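Local coordinates for protein cytochrome c7 (Geobacter sulfurreducens, PDB 3H34) that probably shuttles electrons through covalently bound c-type hemes, as a small multiheme cytochrome c7 of a bacterium that respires iron(III), at residues P7-F15 with T62-G70. Numbering follows the deposited sequence.
Sequences PSKNGAVTF and TKCKLCHTG. With HEM (protoporphyrin IX containing Fe), chain D.
H68 gives its ND1 hydrogen to G11 O at 2.8 Å in a nearly straight bond (165°); the acceptor lies close to the ring plane and offers a lone pair in its own carbonyl plane. At the ring's other nitrogen, NE2 sits 2.0 Å from the heme iron, whose remaining axial ligand is H47. The bond to G11 O helps to set the ring's rotation about the iron–NE2 axis and would probably make the imidazole a stronger electron donor to the metal.

N10 and S8 pack round the same ring. N10 lays its CB over one face, a CH-pi contact 4.0 Å from the centroid; with CG anti to the backbone N (chi1 -167°), its OD1 stands over that face too, offset toward the rim and 3.4 Å from H68 CD2, and also approaches heme CHB. S8 OG comes obliquely to within 3.4 Å of H68 CE1 and accepts from the backbone N of N10, an ST turn within the type I turn S8–G11. With alanine in place of S8, the backbone N-H of N10 would probably be left without its acceptor and the contact with H68 CE1 lost. K9 N in this turn hydrogen-bonds to heme propionate O2A.

C64 and C67, with H68, form the CxxCH heme-attachment motif of c-type cytochromes: C64 SG and C67 SG are joined by thioether bonds to heme CAB and CAC, the carbons of the former vinyl groups, and the next residue supplies the axial ligand. V13, on the strand paired with 4-6, places CG1 3.8 Å from C67 SG, while its CG2 comes obliquely to H68 ND1 (3.6 Å).

Farther from the porphyrin, on the same side as H68, the chain terminus is tied down by backbone: G70 N donates to A12 O at 2.8 Å. One water accepts from T14 N and donates to C67 O, also bonding T69 OG1.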
ATOM      1  N   PRO A   7      -4.488  10.430  -2.326  1.00 11.72           N
ATOM      2  CA  PRO A   7      -5.020  11.551  -1.546  1.00 12.79           C
ATOM      3  C   PRO A   7      -5.804  10.954  -0.376  1.00 12.84           C
ATOM      4  O   PRO A   7      -6.416   9.897  -0.522  1.00 14.29           O
ATOM      5  CB  PRO A   7      -5.934  12.260  -2.544  1.00 14.95           C
ATOM      6  CG  PRO A   7      -5.281  11.973  -3.861  1.00 14.45           C
ATOM      7  CD  PRO A   7      -4.923  10.514  -3.732  1.00 12.28           C
ATOM      8  N   SER A   8      -5.784  11.614   0.776  1.00 13.52           N
ATOM      9  CA  SER A   8      -6.490  11.098   1.945  1.00 14.26           C
ATOM     10  C   SER A   8      -6.861  12.187   2.939  1.00 14.15           C
ATOM     11  O   SER A   8      -6.121  13.153   3.122  1.00 14.15           O
ATOM     12  CB  SER A   8      -5.627  10.047   2.647  1.00 14.94           C
ATOM     13  OG  SER A   8      -6.240   9.578   3.835  1.00 16.46           O
ATOM     14  N   LYS A   9      -8.009  12.021   3.587  1.00 16.52           N
ATOM     15  CA  LYS A   9      -8.468  12.986   4.574  1.00 18.63           C
ATOM     16  C   LYS A   9      -7.571  12.932   5.805  1.00 18.18           C
ATOM     17  O   LYS A   9      -7.633  13.807   6.670  1.00 19.84           O
ATOM     18  CB  LYS A   9      -9.918  12.693   4.967  1.00 21.36           C
ATOM     19  N   ASN A  10      -6.734  11.901   5.883  1.00 16.47           N
ATOM     20  CA  ASN A  10      -5.824  11.768   7.014  1.00 14.86           C
ATOM     21  C   ASN A  10      -4.384  12.044   6.587  1.00 14.54           C
ATOM     22  O   ASN A  10      -3.444  11.788   7.343  1.00 15.00           O
ATOM     23  CB  ASN A  10      -5.908  10.366   7.620  1.00 14.32           C
ATOM     24  CG  ASN A  10      -5.214  10.279   8.967  1.00 15.64           C
ATOM     25  OD1 ASN A  10      -4.504   9.316   9.257  1.00 15.80           O
ATOM     26  ND2 ASN A  10      -5.421  11.290   9.801  1.00 13.36           N
ATOM     27  N   GLY A  11      -4.219  12.568   5.376  1.00 14.24           N
ATOM     28  CA  GLY A  11      -2.892  12.872   4.868  1.00 13.05           C
ATOM     29  C   GLY A  11      -2.551  12.001   3.674  1.00 11.61           C
ATOM     30  O   GLY A  11      -2.764  10.791   3.711  1.00 11.05           O
ATOM     31  N   ALA A  12      -2.019  12.609   2.616  1.00 11.08           N
ATOM     32  CA  ALA A  12      -1.670  11.863   1.408  1.00 10.95           C
ATOM     33  C   ALA A  12      -0.652  10.763   1.682  1.00  9.39           C
ATOM     34  O   ALA A  12       0.238  10.912   2.518  1.00  9.94           O
ATOM     35  CB  ALA A  12      -1.131  12.813   0.342  1.00 12.47           C
ATOM     36  N   VAL A  13      -0.797   9.651   0.968  1.00  8.63           N
ATOM     37  CA  VAL A  13       0.111   8.521   1.113  1.00  7.90           C
ATOM     38  C   VAL A  13       0.922   8.366  -0.164  1.00  8.60           C
ATOM     39  O   VAL A  13       0.362   8.331  -1.259  1.00  9.69           O
ATOM     40  CB  VAL A  13      -0.667   7.210   1.361  1.00  6.45           C
ATOM     41  CG1 VAL A  13       0.293   6.025   1.406  1.00  9.12           C
ATOM     42  CG2 VAL A  13      -1.454   7.308   2.657  1.00  7.27           C
ATOM     43  N   THR A  14       2.242   8.289  -0.028  1.00  9.23           N
ATOM     44  CA  THR A  14       3.105   8.114  -1.191  1.00  9.98           C
ATOM     45  C   THR A  14       3.478   6.644  -1.254  1.00  9.04           C
ATOM     46  O   THR A  14       4.155   6.126  -0.360  1.00 10.73           O
ATOM     47  CB  THR A  14       4.374   8.972  -1.080  1.00 10.73           C
ATOM     48  OG1 THR A  14       4.005  10.356  -1.056  1.00 11.38           O
ATOM     49  CG2 THR A  14       5.292   8.722  -2.269  1.00 11.60           C
ATOM     50  N   PHE A  15       3.034   5.980  -2.316  1.00  8.71           N
ATOM     51  CA  PHE A  15       3.263   4.552  -2.487  1.00  7.82           C
ATOM     52  C   PHE A  15       4.267   4.187  -3.576  1.00  8.47           C
ATOM     53  O   PHE A  15       4.039   4.422  -4.767  1.00  7.37           O
ATOM     54  CB  PHE A  15       1.914   3.866  -2.746  1.00  8.53           C
ATOM     55  CG  PHE A  15       2.011   2.391  -3.029  1.00  8.04           C
ATOM     56  CD1 PHE A  15       2.699   1.538  -2.173  1.00  7.11           C
ATOM     57  CD2 PHE A  15       1.392   1.853  -4.149  1.00  7.02           C
ATOM     58  CE1 PHE A  15       2.761   0.165  -2.433  1.00  6.08           C
ATOM     59  CE2 PHE A  15       1.448   0.488  -4.415  1.00  8.28           C
ATOM     60  CZ  PHE A  15       2.135  -0.356  -3.556  1.00  9.30           C
ATOM     61  N   THR A  62       3.895   1.440  10.258  1.00 11.35           N
ATOM     62  CA  THR A  62       2.654   0.974  10.858  1.00 10.83           C
ATOM     63  C   THR A  62       2.047   2.152  11.611  1.00 11.31           C
ATOM     64  O   THR A  62       0.846   2.187  11.865  1.00 12.82           O
ATOM     65  CB  THR A  62       2.877  -0.213  11.822  1.00 13.75           C
ATOM     66  OG1 THR A  62       3.844   0.140  12.816  1.00 15.36           O
ATOM     67  CG2 THR A  62       3.361  -1.433  11.049  1.00 12.58           C
ATOM     68  N   LYS A  63       2.890   3.122  11.959  1.00 12.64           N
ATOM     69  CA  LYS A  63       2.430   4.320  12.657  1.00 14.85           C
ATOM     70  C   LYS A  63       1.730   5.219  11.641  1.00 13.79           C
ATOM     71  O   LYS A  63       2.239   5.446  10.545  1.00 14.39           O
ATOM     72  CB  LYS A  63       3.609   5.060  13.294  1.00 16.69           C
ATOM     73  N   CYS A  64       0.561   5.724  12.022  1.00 14.53           N
ATOM     74  CA  CYS A  64      -0.263   6.575  11.166  1.00 14.43           C
ATOM     75  C   CYS A  64       0.468   7.604  10.307  1.00 15.02           C
ATOM     76  O   CYS A  64       0.380   7.580   9.078  1.00 12.45           O
ATOM     77  CB  CYS A  64      -1.296   7.316  12.018  1.00 15.68           C
ATOM     78  SG  CYS A  64      -2.255   6.261  13.145  1.00 14.49           S
ATOM     79  N   LYS A  65       1.175   8.515  10.965  1.00 15.13           N
ATOM     80  CA  LYS A  65       1.888   9.591  10.287  1.00 15.84           C
ATOM     81  C   LYS A  65       3.102   9.184   9.462  1.00 16.10           C
ATOM     82  O   LYS A  65       3.637   9.996   8.704  1.00 17.06           O
ATOM     83  CB  LYS A  65       2.303  10.652  11.310  1.00 17.17           C
ATOM     84  CG  LYS A  65       3.144  10.108  12.455  1.00 19.62           C
ATOM     85  N   LEU A  66       3.547   7.940   9.607  1.00 15.24           N
ATOM     86  CA  LEU A  66       4.702   7.475   8.854  1.00 15.34           C
ATOM     87  C   LEU A  66       4.266   6.957   7.488  1.00 15.09           C
ATOM     88  O   LEU A  66       5.092   6.695   6.614  1.00 14.03           O
ATOM     89  CB  LEU A  66       5.442   6.389   9.638  1.00 18.22           C
ATOM     90  CG  LEU A  66       5.951   6.859  11.005  1.00 19.88           C
ATOM     91  CD1 LEU A  66       6.740   5.744  11.674  1.00 22.85           C
ATOM     92  CD2 LEU A  66       6.823   8.096  10.830  1.00 20.53           C
ATOM     93  N   CYS A  67       2.959   6.812   7.312  1.00 13.59           N
ATOM     94  CA  CYS A  67       2.417   6.359   6.042  1.00 12.54           C
ATOM     95  C   CYS A  67       1.617   7.520   5.461  1.00 13.31           C
ATOM     96  O   CYS A  67       1.708   7.818   4.271  1.00 11.96           O
ATOM     97  CB  CYS A  67       1.528   5.140   6.249  1.00 13.13           C
ATOM     98  SG  CYS A  67       1.057   4.319   4.696  1.00 11.99           S
ATOM     99  N   HIS A  68       0.829   8.167   6.316  1.00 11.52           N
ATOM    100  CA  HIS A  68       0.049   9.335   5.924  1.00 11.54           C
ATOM    101  C   HIS A  68       0.990  10.516   6.139  1.00 13.57           C
ATOM    102  O   HIS A  68       0.881  11.233   7.132  1.00 14.28           O
ATOM    103  CB  HIS A  68      -1.174   9.490   6.828  1.00  8.95           C
ATOM    104  CG  HIS A  68      -2.270   8.515   6.535  1.00  9.86           C
ATOM    105  ND1 HIS A  68      -3.158   8.646   5.492  1.00 10.41           N
ATOM    106  CD2 HIS A  68      -2.607   7.361   7.164  1.00  7.80           C
ATOM    107  CE1 HIS A  68      -3.989   7.594   5.523  1.00  8.90           C
ATOM    108  NE2 HIS A  68      -3.694   6.784   6.521  1.00  9.65           N
ATOM    109  N   THR A  69       1.914  10.704   5.204  1.00 14.28           N
ATOM    110  CA  THR A  69       2.917  11.764   5.294  1.00 16.29           C
ATOM    111  C   THR A  69       2.561  13.083   4.617  1.00 17.79           C
ATOM    112  O   THR A  69       3.209  14.099   4.868  1.00 18.63           O
ATOM    113  CB  THR A  69       4.249  11.297   4.691  1.00 15.04           C
ATOM    114  OG1 THR A  69       4.057  10.999   3.303  1.00 15.58           O
ATOM    115  CG2 THR A  69       4.757  10.057   5.409  1.00 17.61           C
ATOM    116  N   GLY A  70       1.549  13.065   3.755  1.00 18.51           N
ATOM    117  CA  GLY A  70       1.160  14.271   3.045  1.00 21.55           C
ATOM    118  C   GLY A  70       0.589  15.373   3.917  1.00 23.36           C
ATOM    119  O   GLY A  70       0.353  15.128   5.118  1.00 24.57           O
ATOM    120  OXT GLY A  70       0.368  16.485   3.394  1.00 25.63           O
TER
HETATM  121  CHA HEM D  74      -7.116   5.746   4.586  1.00 11.27           C
HETATM  122  CHB HEM D  74      -6.490   6.753   9.276  1.00 11.45           C
HETATM  123  CHC HEM D  74      -2.430   4.104   9.305  1.00  9.78           C
HETATM  124  CHD HEM D  74      -2.632   3.895   4.451  1.00  9.26           C
HETATM  125  C1A HEM D  74      -7.304   6.208   5.879  1.00 10.50           C
HETATM  126  C2A HEM D  74      -8.451   6.988   6.299  1.00 12.72           C
HETATM  127  C3A HEM D  74      -8.251   7.288   7.604  1.00 12.80           C
HETATM  128  C4A HEM D  74      -6.992   6.718   7.986  1.00 11.55           C
HETATM  129  CMA HEM D  74      -9.189   8.075   8.511  1.00 12.64           C
HETATM  130  CAA HEM D  74      -9.596   7.439   5.402  1.00 16.06           C
HETATM  131  CBA HEM D  74      -9.398   8.900   5.026  1.00 20.54           C
HETATM  132  CGA HEM D  74     -10.353   9.355   3.943  1.00 23.85           C
HETATM  133  O1A HEM D  74     -11.569   9.113   4.086  1.00 26.75           O
HETATM  134  O2A HEM D  74      -9.884   9.959   2.952  1.00 25.03           O
HETATM  135  C1B HEM D  74      -5.330   6.112   9.674  1.00 11.34           C
HETATM  136  C2B HEM D  74      -4.904   6.044  11.045  1.00 11.13           C
HETATM  137  C3B HEM D  74      -3.802   5.248  11.068  1.00 11.01           C
HETATM  138  C4B HEM D  74      -3.540   4.840   9.703  1.00  9.90           C
HETATM  139  CMB HEM D  74      -5.523   6.788  12.226  1.00 14.22           C
HETATM  140  CAB HEM D  74      -2.990   4.846  12.290  1.00 13.32           C
HETATM  141  CBB HEM D  74      -3.747   3.999  13.310  1.00 13.45           C
HETATM  142  C1C HEM D  74      -2.136   3.823   7.967  1.00  9.51           C
HETATM  143  C2C HEM D  74      -0.903   3.202   7.531  1.00  8.40           C
HETATM  144  C3C HEM D  74      -0.920   3.222   6.158  1.00  9.37           C
HETATM  145  C4C HEM D  74      -2.179   3.817   5.771  1.00  8.75           C
HETATM  146  CMC HEM D  74       0.233   2.730   8.445  1.00  9.48           C
HETATM  147  CAC HEM D  74       0.160   2.810   5.150  1.00  9.25           C
HETATM  148  CBC HEM D  74       1.044   1.619   5.502  1.00 12.20           C
HETATM  149  C1D HEM D  74      -3.885   4.371   4.083  1.00  6.94           C
HETATM  150  C2D HEM D  74      -4.363   4.424   2.718  1.00  8.44           C
HETATM  151  C3D HEM D  74      -5.659   4.831   2.770  1.00  9.00           C
HETATM  152  C4D HEM D  74      -5.960   5.107   4.155  1.00 10.22           C
HETATM  153  CMD HEM D  74      -3.580   4.083   1.456  1.00  7.38           C
HETATM  154  CAD HEM D  74      -6.641   4.880   1.602  1.00 11.13           C
HETATM  155  CBD HEM D  74      -6.459   6.120   0.740  1.00 15.47           C
HETATM  156  CGD HEM D  74      -7.479   6.201  -0.377  1.00 18.29           C
HETATM  157  O1D HEM D  74      -8.685   6.325  -0.073  1.00 21.76           O
HETATM  158  O2D HEM D  74      -7.076   6.139  -1.556  1.00 20.76           O
HETATM  159  NA  HEM D  74      -6.396   6.057   6.923  1.00 10.21           N
HETATM  160  NB  HEM D  74      -4.489   5.365   8.842  1.00  8.99           N
HETATM  161  NC  HEM D  74      -2.920   4.203   6.878  1.00 10.50           N
HETATM  162  ND  HEM D  74      -4.870   4.823   4.964  1.00  7.46           N
HETATM  163 FE   HEM D  74      -4.673   5.101   6.901  1.00  9.64          FE
HETATM  164  O   HOH W   1      -2.588  15.501   2.265  1.00 17.55           O
HETATM  165  O   HOH W   2       3.682   8.354   2.434  1.00 10.45           O